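Local coordinates for 199aa long hypothetical Trp repressor binding protein (Sulfolobus tokodaii, PDB 2ZKI), which is of unknown function but has a flavodoxin-like fold and probably binds FMN, as in the NADPH-dependent FMN reductase and WrbA flavoproteins, at residues Tyr12-Ile17 against Ile52-Val57; Glu19-Ile24 against Thr111-Ala116; Ile37-Glu42 against Lys58-Val63; Ser78-Gly83 against Glu124-Thr129. All coordinates share one frame; numbering follows the deposited sequence.

Interaction 1. Residues Tyr12-Ile17 against Ile52-Val57. With SO4 (sulfate ion), chain I.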
loop_
_atom_site.group_PDB
_atom_site.type_symbol
_atom_site.label_atom_id
_atom_site.label_comp_id
_atom_site.label_asym_id
_atom_site.label_seq_id
_atom_site.Cartn_x
_atom_site.Cartn_y
_atom_site.Cartn_z
ATOM N N TYR A 12 -14.526 -12.824 7.328
ATOM C CA TYR A 12 -15.251 -12.174 8.412
ATOM C C TYR A 12 -16.535 -11.600 7.822
ATOM O O TYR A 12 -16.558 -11.211 6.653
ATOM C CB TYR A 12 -14.409 -11.056 9.041
ATOM C CG TYR A 12 -15.154 -10.233 10.075
ATOM C CD1 TYR A 12 -15.146 -10.594 11.421
ATOM C CD2 TYR A 12 -15.878 -9.098 9.703
ATOM C CE1 TYR A 12 -15.835 -9.846 12.372
ATOM C CE2 TYR A 12 -16.571 -8.343 10.642
ATOM C CZ TYR A 12 -16.545 -8.721 11.975
ATOM O OH TYR A 12 -17.231 -7.972 12.906
ATOM N N GLY A 13 -17.603 -11.560 8.616
ATOM C CA GLY A 13 -18.806 -10.840 8.207
ATOM C C GLY A 13 -20.130 -11.567 8.324
ATOM O O GLY A 13 -20.180 -12.765 8.613
ATOM N N TYR A 14 -21.205 -10.821 8.080
ATOM C CA TYR A 14 -22.568 -11.297 8.296
ATOM C C TYR A 14 -23.512 -10.908 7.153
ATOM O O TYR A 14 -24.656 -11.373 7.100
ATOM C CB TYR A 14 -23.110 -10.760 9.631
ATOM C CG TYR A 14 -22.203 -11.010 10.819
ATOM C CD1 TYR A 14 -22.254 -12.215 11.518
ATOM C CD2 TYR A 14 -21.289 -10.041 11.241
ATOM C CE1 TYR A 14 -21.420 -12.454 12.605
ATOM C CE2 TYR A 14 -20.449 -10.270 12.328
ATOM C CZ TYR A 14 -20.522 -11.479 13.006
ATOM O OH TYR A 14 -19.699 -11.719 14.082
ATOM N N GLY A 15 -23.031 -10.061 6.243
ATOM C CA GLY A 15 -23.862 -9.514 5.168
ATOM C C GLY A 15 -23.579 -10.078 3.786
ATOM O O GLY A 15 -23.581 -11.299 3.585
ATOM N N SER A 16 -23.340 -9.177 2.834
ATOM C CA SER A 16 -23.101 -9.539 1.431
ATOM C C SER A 16 -21.758 -10.238 1.194
ATOM O O SER A 16 -21.550 -10.856 0.144
ATOM C CB SER A 16 -23.222 -8.305 0.530
ATOM O OG SER A 16 -22.365 -7.261 0.963
ATOM N N ILE A 17 -20.856 -10.133 2.168
ATOM C CA ILE A 17 -19.560 -10.812 2.115
ATOM C C ILE A 17 -19.731 -12.337 2.189
ATOM O O ILE A 17 -18.943 -13.088 1.603
ATOM C CB ILE A 17 -18.586 -10.279 3.219
ATOM C CG1 ILE A 17 -17.174 -10.856 3.055
ATOM C CG2 ILE A 17 -19.132 -10.532 4.621
ATOM C CD1 ILE A 17 -16.291 -10.080 2.101
ATOM N N ILE A 52 -26.338 -7.199 14.952
ATOM C CA ILE A 52 -25.613 -8.202 14.163
ATOM C C ILE A 52 -26.451 -9.476 13.979
ATOM O O ILE A 52 -26.855 -10.104 14.964
ATOM C CB ILE A 52 -24.214 -8.529 14.771
ATOM C CG1 ILE A 52 -23.268 -7.333 14.605
ATOM C CG2 ILE A 52 -23.606 -9.770 14.108
ATOM C CD1 ILE A 52 -21.922 -7.487 15.301
ATOM N N PRO A 53 -26.720 -9.856 12.710
ATOM C CA PRO A 53 -27.486 -11.067 12.431
ATOM C C PRO A 53 -26.592 -12.307 12.380
ATOM O O PRO A 53 -26.114 -12.690 11.306
ATOM C CB PRO A 53 -28.120 -10.780 11.061
ATOM C CG PRO A 53 -27.328 -9.634 10.463
ATOM C CD PRO A 53 -26.311 -9.171 11.469
ATOM N N PHE A 54 -26.373 -12.919 13.543
ATOM C CA PHE A 54 -25.572 -14.142 13.657
ATOM C C PHE A 54 -26.239 -15.318 12.944
ATOM O O PHE A 54 -25.557 -16.221 12.450
ATOM C CB PHE A 54 -25.331 -14.500 15.128
ATOM C CG PHE A 54 -24.469 -13.511 15.869
ATOM C CD1 PHE A 54 -25.042 -12.440 16.552
ATOM C CD2 PHE A 54 -23.084 -13.661 15.901
ATOM C CE1 PHE A 54 -24.250 -11.526 17.245
ATOM C CE2 PHE A 54 -22.280 -12.753 16.593
ATOM C CZ PHE A 54 -22.865 -11.684 17.265
ATOM N N ASP A 55 -27.571 -15.284 12.894
ATOM C CA ASP A 55 -28.399 -16.326 12.271
ATOM C C ASP A 55 -28.141 -16.511 10.769
ATOM O O ASP A 55 -28.465 -17.558 10.201
ATOM C CB ASP A 55 -29.888 -16.049 12.531
ATOM C CG ASP A 55 -30.301 -14.635 12.140
ATOM O OD1 ASP A 55 -30.342 -14.334 10.926
ATOM O OD2 ASP A 55 -30.593 -13.825 13.049
ATOM N N LYS A 56 -27.560 -15.492 10.141
ATOM C CA LYS A 56 -27.170 -15.556 8.732
ATOM C C LYS A 56 -25.923 -16.419 8.521
ATOM O O LYS A 56 -25.677 -16.906 7.414
ATOM C CB LYS A 56 -26.931 -14.145 8.177
ATOM C CG LYS A 56 -28.199 -13.319 7.955
ATOM C CD LYS A 56 -28.916 -13.721 6.666
ATOM C CE LYS A 56 -30.237 -12.978 6.492
ATOM N NZ LYS A 56 -31.290 -13.451 7.440
ATOM N N VAL A 57 -25.150 -16.608 9.591
ATOM C CA VAL A 57 -23.858 -17.295 9.521
ATOM C C VAL A 57 -23.804 -18.551 10.403
ATOM O O VAL A 57 -22.753 -19.191 10.520
ATOM C CB VAL A 57 -22.686 -16.346 9.904
ATOM C CG1 VAL A 57 -21.388 -16.806 9.257
ATOM C CG2 VAL A 57 -22.980 -14.921 9.481
HETATM S S SO4 I . -21.050 -7.132 7.464
HETATM O O1 SO4 I . -22.487 -7.085 7.211
HETATM O O2 SO4 I . -20.360 -7.611 6.267
HETATM O O3 SO4 I . -20.577 -5.792 7.806
HETATM O O4 SO4 I . -20.776 -8.046 8.569
#
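Tyr-14 lays its ring against the 52-57 loop. The CG2 methyl of Ile-52 sits over the centre of one face, a CH-pi contact with CG2 3.5 Å from the ring centroid. Phe-54 stands beside the tyrosine, and the pair is T-shaped. The edge of Tyr-14 is directed at the face of Phe-54, with the planes 70° apart. The Val-57 side chain crosses that of Tyr-14 at about a right angle, its CG2 3.5 Å from Tyr-14 CD1. The same methyl touches the backbone, 3.6 Å from Gly-13 O. Pro-53 CD packs on Tyr-14 CB. No hydrogen bond joins the two segments. The polar end of Tyr-14 is held from outside: its OH bonds to Glu-42, which also takes the OH of Tyr-12. With CG beside the backbone N (chi1 -52°), the ring edge lies near O4 of the sulfate. Tyr-14 N donates a 2.9 Å hydrogen bond to the same O4. A leucine in place of Tyr-14 would probably leave Glu-42 without one of its hydroxyl partners and take the flat surface from under Ile-52. The loop before helix 16-31 is where flavodoxin-like proteins bind the FMN phosphate. The sulfate, probably from the crystallisation liquor, is consistent with an anion site there, to which the backbone N-H of Tyr-14 contributes while apolar packing holds its ring to the loop.

Interaction 2. Residues Glu19-Ile24 against Thr111-Ala116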
loop_
_atom_site.group_PDB
_atom_site.type_symbol
_atom_site.label_atom_id
_atom_site.label_comp_id
_atom_site.label_asym_id
_atom_site.label_seq_id
_atom_site.Cartn_x
_atom_site.Cartn_y
_atom_site.Cartn_z
ATOM N N GLU A 19 -22.369 -14.072 0.936
ATOM C CA GLU A 19 -22.789 -14.516 -0.393
ATOM C C GLU A 19 -21.618 -14.527 -1.377
ATOM O O GLU A 19 -21.545 -15.394 -2.250
ATOM C CB GLU A 19 -23.949 -13.669 -0.933
ATOM C CG GLU A 19 -24.739 -14.369 -2.052
ATOM C CD GLU A 19 -25.786 -13.481 -2.718
ATOM O OE1 GLU A 19 -25.939 -13.581 -3.958
ATOM O OE2 GLU A 19 -26.456 -12.693 -2.011
ATOM N N LEU A 20 -20.702 -13.571 -1.220
ATOM C CA LEU A 20 -19.460 -13.550 -1.996
ATOM C C LEU A 20 -18.606 -14.791 -1.732
ATOM O O LEU A 20 -17.998 -15.340 -2.652
ATOM C CB LEU A 20 -18.652 -12.282 -1.701
ATOM C CG LEU A 20 -19.073 -10.968 -2.369
ATOM C CD1 LEU A 20 -18.346 -9.786 -1.737
ATOM C CD2 LEU A 20 -18.834 -10.999 -3.879
ATOM N N ALA A 21 -18.579 -15.226 -0.473
ATOM C CA ALA A 21 -17.821 -16.406 -0.052
ATOM C C ALA A 21 -18.392 -17.709 -0.618
ATOM O O ALA A 21 -17.635 -18.613 -0.978
ATOM C CB ALA A 21 -17.751 -16.470 1.465
ATOM N N LYS A 22 -19.720 -17.797 -0.695
ATOM C CA LYS A 22 -20.397 -18.967 -1.262
ATOM C C LYS A 22 -20.169 -19.108 -2.769
ATOM O O LYS A 22 -20.014 -20.222 -3.275
ATOM C CB LYS A 22 -21.899 -18.920 -0.973
ATOM C CG LYS A 22 -22.291 -19.397 0.414
ATOM C CD LYS A 22 -23.805 -19.483 0.541
ATOM C CE LYS A 22 -24.234 -20.002 1.904
ATOM N NZ LYS A 22 -24.074 -18.974 2.970
ATOM N N GLU A 23 -20.157 -17.977 -3.472
ATOM C CA GLU A 23 -19.945 -17.949 -4.921
ATOM C C GLU A 23 -18.521 -18.335 -5.307
ATOM O O GLU A 23 -18.315 -19.066 -6.275
ATOM C CB GLU A 23 -20.288 -16.572 -5.491
ATOM C CG GLU A 23 -21.773 -16.232 -5.477
ATOM C CD GLU A 23 -22.576 -17.026 -6.487
ATOM O OE1 GLU A 23 -23.765 -17.292 -6.218
ATOM O OE2 GLU A 23 -22.024 -17.386 -7.549
ATOM N N ILE A 24 -17.545 -17.841 -4.547
ATOM C CA ILE A 24 -16.145 -18.231 -4.733
ATOM C C ILE A 24 -15.985 -19.730 -4.469
ATOM O O ILE A 24 -15.236 -20.415 -5.166
ATOM C CB ILE A 24 -15.186 -17.385 -3.847
ATOM C CG1 ILE A 24 -15.212 -15.920 -4.294
ATOM C CG2 ILE A 24 -13.754 -17.926 -3.907
ATOM C CD1 ILE A 24 -14.542 -14.964 -3.347
ATOM N N THR A 111 -5.905 -15.693 -2.547
ATOM C CA THR A 111 -6.653 -14.649 -3.243
ATOM C C THR A 111 -7.537 -13.878 -2.256
ATOM O O THR A 111 -7.984 -14.435 -1.248
ATOM C CB THR A 111 -7.477 -15.212 -4.442
ATOM O OG1 THR A 111 -8.021 -14.130 -5.207
ATOM C CG2 THR A 111 -8.607 -16.130 -3.975
ATOM N N PHE A 112 -7.775 -12.601 -2.545
ATOM C CA PHE A 112 -8.496 -11.730 -1.621
ATOM C C PHE A 112 -9.767 -11.146 -2.217
ATOM O O PHE A 112 -9.829 -10.836 -3.410
ATOM C CB PHE A 112 -7.595 -10.596 -1.125
ATOM C CG PHE A 112 -6.336 -11.067 -0.458
ATOM C CD1 PHE A 112 -5.127 -11.053 -1.145
ATOM C CD2 PHE A 112 -6.357 -11.521 0.857
ATOM C CE1 PHE A 112 -3.956 -11.487 -0.533
ATOM C CE2 PHE A 112 -5.195 -11.956 1.479
ATOM C CZ PHE A 112 -3.990 -11.938 0.785
ATOM N N PHE A 113 -10.776 -10.995 -1.363
ATOM C CA PHE A 113 -12.042 -10.373 -1.736
ATOM C C PHE A 113 -12.587 -9.493 -0.610
ATOM O O PHE A 113 -12.305 -9.723 0.567
ATOM C CB PHE A 113 -13.068 -11.423 -2.180
ATOM C CG PHE A 113 -13.452 -12.417 -1.111
ATOM C CD1 PHE A 113 -12.633 -13.507 -0.820
ATOM C CD2 PHE A 113 -14.658 -12.287 -0.425
ATOM C CE1 PHE A 113 -13.000 -14.435 0.152
ATOM C CE2 PHE A 113 -15.032 -13.209 0.549
ATOM C CZ PHE A 113 -14.202 -14.286 0.838
ATOM N N THR A 114 -13.360 -8.479 -0.984
ATOM C CA THR A 114 -13.840 -7.487 -0.030
ATOM C C THR A 114 -15.193 -6.901 -0.445
ATOM O O THR A 114 -15.788 -7.333 -1.434
ATOM C CB THR A 114 -12.774 -6.372 0.213
ATOM O OG1 THR A 114 -13.154 -5.573 1.337
ATOM C CG2 THR A 114 -12.593 -5.479 -1.015
ATOM N N GLU A 115 -15.675 -5.930 0.327
ATOM C CA GLU A 115 -16.969 -5.298 0.102
ATOM C C GLU A 115 -16.943 -3.897 0.701
ATOM O O GLU A 115 -16.380 -3.689 1.774
ATOM C CB GLU A 115 -18.086 -6.144 0.735
ATOM C CG GLU A 115 -19.502 -5.560 0.653
ATOM C CD GLU A 115 -19.866 -4.684 1.852
ATOM O OE1 GLU A 115 -19.490 -5.040 2.993
ATOM O OE2 GLU A 115 -20.535 -3.642 1.654
ATOM N N ALA A 116 -17.547 -2.944 -0.003
ATOM C CA ALA A 116 -17.664 -1.569 0.478
ATOM C C ALA A 116 -19.006 -0.961 0.078
ATOM O O ALA A 116 -19.554 -1.280 -0.981
ATOM C CB ALA A 116 -16.516 -0.718 -0.045
#
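Residues 19-24 of helix 16-31 run roughly antiparallel to strand segment 111-115, at 148°, with the two axes 9.7 Å apart at their closest. This is helix-on-sheet packing of the flavodoxin-like alpha/beta fold. Helix 16-31 follows strand 6-11 and covers one side of the parallel sheet. Phe-113 has the largest share of the contact. Its first torsion, with CG between the backbone N and the carbonyl carbon (chi1 62°), turns one ring face to Ile-24. Ala-21 CB meets the ring at CZ, 4.2 Å away. Leu-20 CB lies at the same distance from Phe-113 CD2. Further along the leucine, the CD1 methyl touches the strand backbone, 3.6 Å from Thr-114 O. Gln-183 of helix 174-195 also touches Ile-24 and Phe-113. The contact is buried and apolar, with no hydrogen bond between the segments. Ile-24 places its CD1 methyl over one face of the Phe-113 ring, offset toward the rim and 3.5 Å from Phe-113 CD1.

Interaction 3. Residues Ile37-Glu42 against Lys58-Val63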
loop_
_atom_site.group_PDB
_atom_site.type_symbol
_atom_site.label_atom_id
_atom_site.label_comp_id
_atom_site.label_asym_id
_atom_site.label_seq_id
_atom_site.Cartn_x
_atom_site.Cartn_y
_atom_site.Cartn_z
ATOM N N ILE A 37 -15.936 -23.732 3.559
ATOM C CA ILE A 37 -16.252 -22.335 3.848
ATOM C C ILE A 37 -16.281 -22.139 5.364
ATOM O O ILE A 37 -17.076 -22.768 6.068
ATOM C CB ILE A 37 -17.598 -21.900 3.207
ATOM C CG1 ILE A 37 -17.499 -21.934 1.678
ATOM C CG2 ILE A 37 -18.006 -20.507 3.689
ATOM C CD1 ILE A 37 -18.838 -21.880 0.959
ATOM N N ARG A 38 -15.396 -21.277 5.857
ATOM C CA ARG A 38 -15.262 -21.031 7.289
ATOM C C ARG A 38 -15.277 -19.536 7.593
ATOM O O ARG A 38 -14.800 -18.728 6.794
ATOM C CB ARG A 38 -13.957 -21.634 7.817
ATOM C CG ARG A 38 -13.728 -23.123 7.539
ATOM C CD ARG A 38 -14.424 -24.021 8.549
ATOM N NE ARG A 38 -15.673 -24.565 8.026
ATOM C CZ ARG A 38 -15.826 -25.804 7.565
ATOM N NH1 ARG A 38 -14.810 -26.658 7.561
ATOM N NH2 ARG A 38 -17.008 -26.193 7.111
ATOM N N ARG A 39 -15.823 -19.179 8.753
ATOM C CA ARG A 39 -15.790 -17.798 9.247
ATOM C C ARG A 39 -14.925 -17.675 10.506
ATOM O O ARG A 39 -14.569 -18.683 11.121
ATOM C CB ARG A 39 -17.210 -17.252 9.483
ATOM C CG ARG A 39 -18.128 -18.129 10.333
ATOM C CD ARG A 39 -18.025 -17.807 11.820
ATOM N NE ARG A 39 -19.070 -18.477 12.593
ATOM C CZ ARG A 39 -20.187 -17.891 13.019
ATOM N NH1 ARG A 39 -21.074 -18.592 13.711
ATOM N NH2 ARG A 39 -20.420 -16.610 12.762
ATOM N N VAL A 40 -14.583 -16.442 10.876
ATOM C CA VAL A 40 -13.757 -16.190 12.062
ATOM C C VAL A 40 -14.582 -15.752 13.273
ATOM O O VAL A 40 -15.716 -15.288 13.135
ATOM C CB VAL A 40 -12.626 -15.149 11.796
ATOM C CG1 VAL A 40 -11.570 -15.720 10.868
ATOM C CG2 VAL A 40 -13.192 -13.838 11.249
ATOM N N ARG A 41 -13.986 -15.908 14.454
ATOM C CA ARG A 41 -14.572 -15.495 15.725
ATOM C C ARG A 41 -14.727 -13.976 15.788
ATOM O O ARG A 41 -13.896 -13.239 15.255
ATOM C CB ARG A 41 -13.660 -15.959 16.861
ATOM C CG ARG A 41 -14.325 -16.146 18.210
ATOM C CD ARG A 41 -13.264 -16.185 19.299
ATOM N NE ARG A 41 -13.654 -17.000 20.448
ATOM C CZ ARG A 41 -13.358 -18.290 20.594
ATOM N NH1 ARG A 41 -12.666 -18.935 19.659
ATOM N NH2 ARG A 41 -13.757 -18.942 21.678
ATOM N N GLU A 42 -15.790 -13.514 16.443
ATOM C CA GLU A 42 -16.012 -12.082 16.644
ATOM C C GLU A 42 -15.150 -11.545 17.787
ATOM O O GLU A 42 -15.005 -12.194 18.826
ATOM C CB GLU A 42 -17.497 -11.791 16.902
ATOM C CG GLU A 42 -17.851 -10.306 17.014
ATOM C CD GLU A 42 -17.528 -9.523 15.752
ATOM O OE1 GLU A 42 -16.487 -8.830 15.727
ATOM O OE2 GLU A 42 -18.307 -9.609 14.780
ATOM N N LYS A 58 -24.935 -18.912 11.011
ATOM C CA LYS A 58 -24.980 -20.048 11.943
ATOM C C LYS A 58 -24.821 -21.421 11.281
ATOM O O LYS A 58 -24.482 -22.402 11.948
ATOM C CB LYS A 58 -26.233 -19.991 12.827
ATOM C CG LYS A 58 -26.063 -19.063 14.027
ATOM C CD LYS A 58 -27.276 -19.046 14.941
ATOM C CE LYS A 58 -27.053 -18.077 16.098
ATOM N NZ LYS A 58 -28.213 -18.028 17.032
ATOM N N ASP A 59 -25.048 -21.479 9.972
ATOM C CA ASP A 59 -24.805 -22.692 9.196
ATOM C C ASP A 59 -23.323 -22.884 8.870
ATOM O O ASP A 59 -22.879 -24.011 8.643
ATOM C CB ASP A 59 -25.633 -22.680 7.909
ATOM C CG ASP A 59 -27.108 -22.923 8.162
ATOM O OD1 ASP A 59 -27.448 -23.971 8.755
ATOM O OD2 ASP A 59 -27.929 -22.069 7.761
ATOM N N ILE A 60 -22.570 -21.784 8.847
ATOM C CA ILE A 60 -21.136 -21.814 8.546
ATOM C C ILE A 60 -20.304 -21.951 9.825
ATOM O O ILE A 60 -20.340 -21.069 10.685
ATOM C CB ILE A 60 -20.690 -20.562 7.744
ATOM C CG1 ILE A 60 -21.457 -20.476 6.422
ATOM C CG2 ILE A 60 -19.182 -20.588 7.484
ATOM C CD1 ILE A 60 -21.577 -19.073 5.867
ATOM N N PRO A 61 -19.549 -23.061 9.948
ATOM C CA PRO A 61 -18.723 -23.336 11.125
ATOM C C PRO A 61 -17.562 -22.358 11.271
ATOM O O PRO A 61 -17.153 -21.735 10.293
ATOM C CB PRO A 61 -18.177 -24.747 10.852
ATOM C CG PRO A 61 -19.057 -25.311 9.791
ATOM C CD PRO A 61 -19.445 -24.143 8.955
ATOM N N GLU A 62 -17.049 -22.225 12.492
ATOM C CA GLU A 62 -15.878 -21.394 12.752
ATOM C C GLU A 62 -14.604 -22.069 12.257
ATOM O O GLU A 62 -14.486 -23.295 12.282
ATOM C CB GLU A 62 -15.751 -21.069 14.242
ATOM C CG GLU A 62 -16.673 -19.958 14.727
ATOM C CD GLU A 62 -16.360 -19.501 16.145
ATOM O OE1 GLU A 62 -16.780 -18.382 16.512
ATOM O OE2 GLU A 62 -15.697 -20.253 16.893
ATOM N N VAL A 63 -13.656 -21.254 11.805
ATOM C CA VAL A 63 -12.380 -21.748 11.303
ATOM C C VAL A 63 -11.492 -22.230 12.449
ATOM O O VAL A 63 -11.494 -21.654 13.536
ATOM C CB VAL A 63 -11.645 -20.667 10.464
ATOM C CG1 VAL A 63 -11.281 -19.453 11.318
ATOM C CG2 VAL A 63 -10.410 -21.246 9.773
#
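Arg-38 and Pro-61 cross at a slant. The arginine bends at chi2 and chi3, which brings NH2 to 3.5 Å from Pro-61 CG. Its CB rests 3.6 Å from Val-63 CB. NE makes a weak bond back to Ile-37 O. Outside the two segments, Arg-38 NH2 pairs with a bound sulfate ion. An alanine at Arg-38 would probably leave that sulfate without this partner and uncover the ring of Pro-61. Arg-39 turns to the other side of the strand and crosses Glu-62. Its NE is 3.5 Å from Glu-62 CG, and the guanidinium and carboxylate planes stand 77° apart. Glu-62 OE1 lies well out of the guanidinium plane, and no N-H points at it. The opposite charges probably still attract, without forming a salt bridge. Between these side chains the backbones form a single beta bridge, Arg-39 with Glu-62. Arg-39 N gives a nearly straight bond to Pro-61 O (3.3 Å, 170°). Val-63 N gives a shorter, more bent one to Arg-39 O (2.8 Å, 153°). The bridge sets an irregular loop along strand 34-39, an outermost strand of the parallel sheet within this chain. Val-40 and Val-63 lie side by side, pointing the same way. Ile-60 CG2 lies 3.3 Å from Ile-37 O, and the Ile-60 side chain also touches Phe-11 of strand 6-11.

Interaction 4. Residues Ser78-Gly83 against Glu124-Thr129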
loop_
_atom_site.group_PDB
_atom_site.type_symbol
_atom_site.label_atom_id
_atom_site.label_comp_id
_atom_site.label_asym_id
_atom_site.label_seq_id
_atom_site.Cartn_x
_atom_site.Cartn_y
_atom_site.Cartn_z
ATOM N N SER A 78 -12.987 -10.120 3.705
ATOM C CA SER A 78 -13.518 -9.300 4.795
ATOM C C SER A 78 -14.112 -8.019 4.225
ATOM O O SER A 78 -13.545 -7.444 3.295
ATOM C CB SER A 78 -12.412 -8.934 5.791
ATOM O OG SER A 78 -12.804 -7.863 6.634
ATOM N N PRO A 79 -15.245 -7.554 4.788
ATOM C CA PRO A 79 -15.760 -6.246 4.388
ATOM C C PRO A 79 -14.783 -5.155 4.815
ATOM O O PRO A 79 -14.154 -5.269 5.871
ATOM C CB PRO A 79 -17.077 -6.128 5.166
ATOM C CG PRO A 79 -16.936 -7.064 6.316
ATOM C CD PRO A 79 -16.095 -8.193 5.810
ATOM N N THR A 80 -14.646 -4.119 3.994
ATOM C CA THR A 80 -13.687 -3.056 4.265
ATOM C C THR A 80 -13.938 -2.397 5.618
ATOM O O THR A 80 -15.084 -2.113 5.982
ATOM C CB THR A 80 -13.665 -1.987 3.143
ATOM O OG1 THR A 80 -12.492 -1.174 3.276
ATOM C CG2 THR A 80 -14.900 -1.097 3.195
ATOM N N ARG A 81 -12.861 -2.193 6.370
ATOM C CA ARG A 81 -12.921 -1.432 7.608
ATOM C C ARG A 81 -11.882 -0.316 7.561
ATOM O O ARG A 81 -10.817 -0.397 8.184
ATOM C CB ARG A 81 -12.747 -2.335 8.836
ATOM C CG ARG A 81 -13.920 -3.284 9.089
ATOM C CD ARG A 81 -15.219 -2.538 9.376
ATOM N NE ARG A 81 -16.372 -3.202 8.764
ATOM C CZ ARG A 81 -17.223 -3.994 9.410
ATOM N NH1 ARG A 81 -17.070 -4.235 10.708
ATOM N NH2 ARG A 81 -18.237 -4.542 8.754
ATOM N N TYR A 82 -12.223 0.722 6.798
ATOM C CA TYR A 82 -11.385 1.910 6.604
ATOM C C TYR A 82 -10.067 1.569 5.903
ATOM O O TYR A 82 -8.988 1.990 6.328
ATOM C CB TYR A 82 -11.178 2.664 7.930
ATOM C CG TYR A 82 -12.443 2.745 8.761
ATOM C CD1 TYR A 82 -12.577 2.006 9.936
ATOM C CD2 TYR A 82 -13.519 3.536 8.352
ATOM C CE1 TYR A 82 -13.744 2.068 10.696
ATOM C CE2 TYR A 82 -14.689 3.604 9.102
ATOM C CZ TYR A 82 -14.794 2.869 10.270
ATOM O OH TYR A 82 -15.949 2.933 11.010
ATOM N N GLY A 83 -10.182 0.796 4.824
ATOM C CA GLY A 83 -9.045 0.442 3.976
ATOM C C GLY A 83 -8.316 -0.818 4.395
ATOM O O GLY A 83 -7.437 -1.298 3.683
ATOM N N GLU A 124 -10.486 -1.665 -3.359
ATOM C CA GLU A 124 -9.197 -2.086 -3.903
ATOM C C GLU A 124 -8.023 -1.942 -2.932
ATOM O O GLU A 124 -7.072 -2.723 -2.999
ATOM C CB GLU A 124 -8.915 -1.372 -5.233
ATOM C CG GLU A 124 -8.924 0.145 -5.149
ATOM C CD GLU A 124 -9.079 0.827 -6.495
ATOM O OE1 GLU A 124 -10.054 0.534 -7.218
ATOM O OE2 GLU A 124 -8.232 1.679 -6.817
ATOM N N THR A 125 -8.093 -0.957 -2.033
ATOM C CA THR A 125 -7.049 -0.757 -1.012
ATOM C C THR A 125 -7.065 -1.844 0.058
ATOM O O THR A 125 -6.009 -2.265 0.531
ATOM C CB THR A 125 -7.134 0.625 -0.319
ATOM O OG1 THR A 125 -8.505 0.977 -0.100
ATOM C CG2 THR A 125 -6.458 1.694 -1.161
ATOM N N THR A 126 -8.264 -2.290 0.428
ATOM C CA THR A 126 -8.438 -3.352 1.418
ATOM C C THR A 126 -7.675 -4.605 1.002
ATOM O O THR A 126 -7.025 -5.243 1.830
ATOM C CB THR A 126 -9.924 -3.695 1.634
ATOM O OG1 THR A 126 -10.683 -2.489 1.770
ATOM C CG2 THR A 126 -10.107 -4.533 2.887
ATOM N N ILE A 127 -7.747 -4.935 -0.285
ATOM C CA ILE A 127 -7.038 -6.086 -0.842
ATOM C C ILE A 127 -5.520 -5.871 -0.834
ATOM O O ILE A 127 -4.765 -6.793 -0.513
ATOM C CB ILE A 127 -7.562 -6.438 -2.256
ATOM C CG1 ILE A 127 -8.978 -7.012 -2.152
ATOM C CG2 ILE A 127 -6.640 -7.436 -2.952
ATOM C CD1 ILE A 127 -9.819 -6.851 -3.396
ATOM N N LEU A 128 -5.083 -4.656 -1.163
ATOM C CA LEU A 128 -3.655 -4.325 -1.158
ATOM C C LEU A 128 -3.063 -4.359 0.255
ATOM O O LEU A 128 -1.920 -4.775 0.445
ATOM C CB LEU A 128 -3.400 -2.965 -1.821
ATOM C CG LEU A 128 -1.937 -2.549 -2.023
ATOM C CD1 LEU A 128 -1.306 -3.284 -3.206
ATOM C CD2 LEU A 128 -1.827 -1.046 -2.217
ATOM N N THR A 129 -3.847 -3.930 1.241
ATOM C CA THR A 129 -3.405 -3.946 2.634
ATOM C C THR A 129 -3.384 -5.371 3.192
ATOM O O THR A 129 -2.430 -5.762 3.863
ATOM C CB THR A 129 -4.267 -3.027 3.536
ATOM O OG1 THR A 129 -5.644 -3.406 3.439
ATOM C CG2 THR A 129 -4.108 -1.562 3.133
#
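Thr-80 OG1 donates to Thr-126 OG1 across 2.7 Å, and the two side chains meet at about a right angle. In Thr-80 the hydroxyl is anti to the backbone N (chi1 -165°), the branch facing the helix. Thr-126 OG1 also bonds to Gly-122 O. Gly-83 N makes a weak bond to Thr-80 OG1, which ties the 78-83 turn to the same hydroxyl. The second polar point is Gly-83 O. Thr-129 OG1 lies 2.8 Å from Gly-83 O and also near Thr-125 O and Thr-126 O. Gly-83 O further receives a CA-H...O contact from Thr-126 CA, at 3.2 Å. Gly-83 packs directly on the start of helix 125-130, and its positive phi (89°) suits a residue without a side chain. The surroundings are an assembly interface: Thr-129 packs on Thr-129 of the second subunit, and Thr-125 OG1 bonds to Tyr-161 of the third. The loop after strand 73-79 thus meets the helix through neutral polar groups, with the Thr-80 to Thr-126 hydroxyl bond as the clear link.

In the fold
The four contacts belong to one flavodoxin-like domain built on a parallel sheet. Interactions 1 and 2 share helix 16-31, with centres about 13 Å apart, and meet where Ile-17 packs on Phe-113. Interaction 3 lies on the edge strand 34-39 and supplies Glu-42 to the tyrosines of interaction 1. The centres of interactions 1 and 3 are about 10 Å apart. Interactions 2 and 4, with centres about 12 Å apart, are joined through neighbouring strands 73-79 and 109-115. Interactions 3 and 4 do not touch, their centres being about 20 Å apart. Along the chain, interactions 1 and 3 interleave and both close before interaction 4 opens. Interaction 2 spans from helix 16-31 to strand 109-115, tying early and later parts of the fold together beside the probable FMN site.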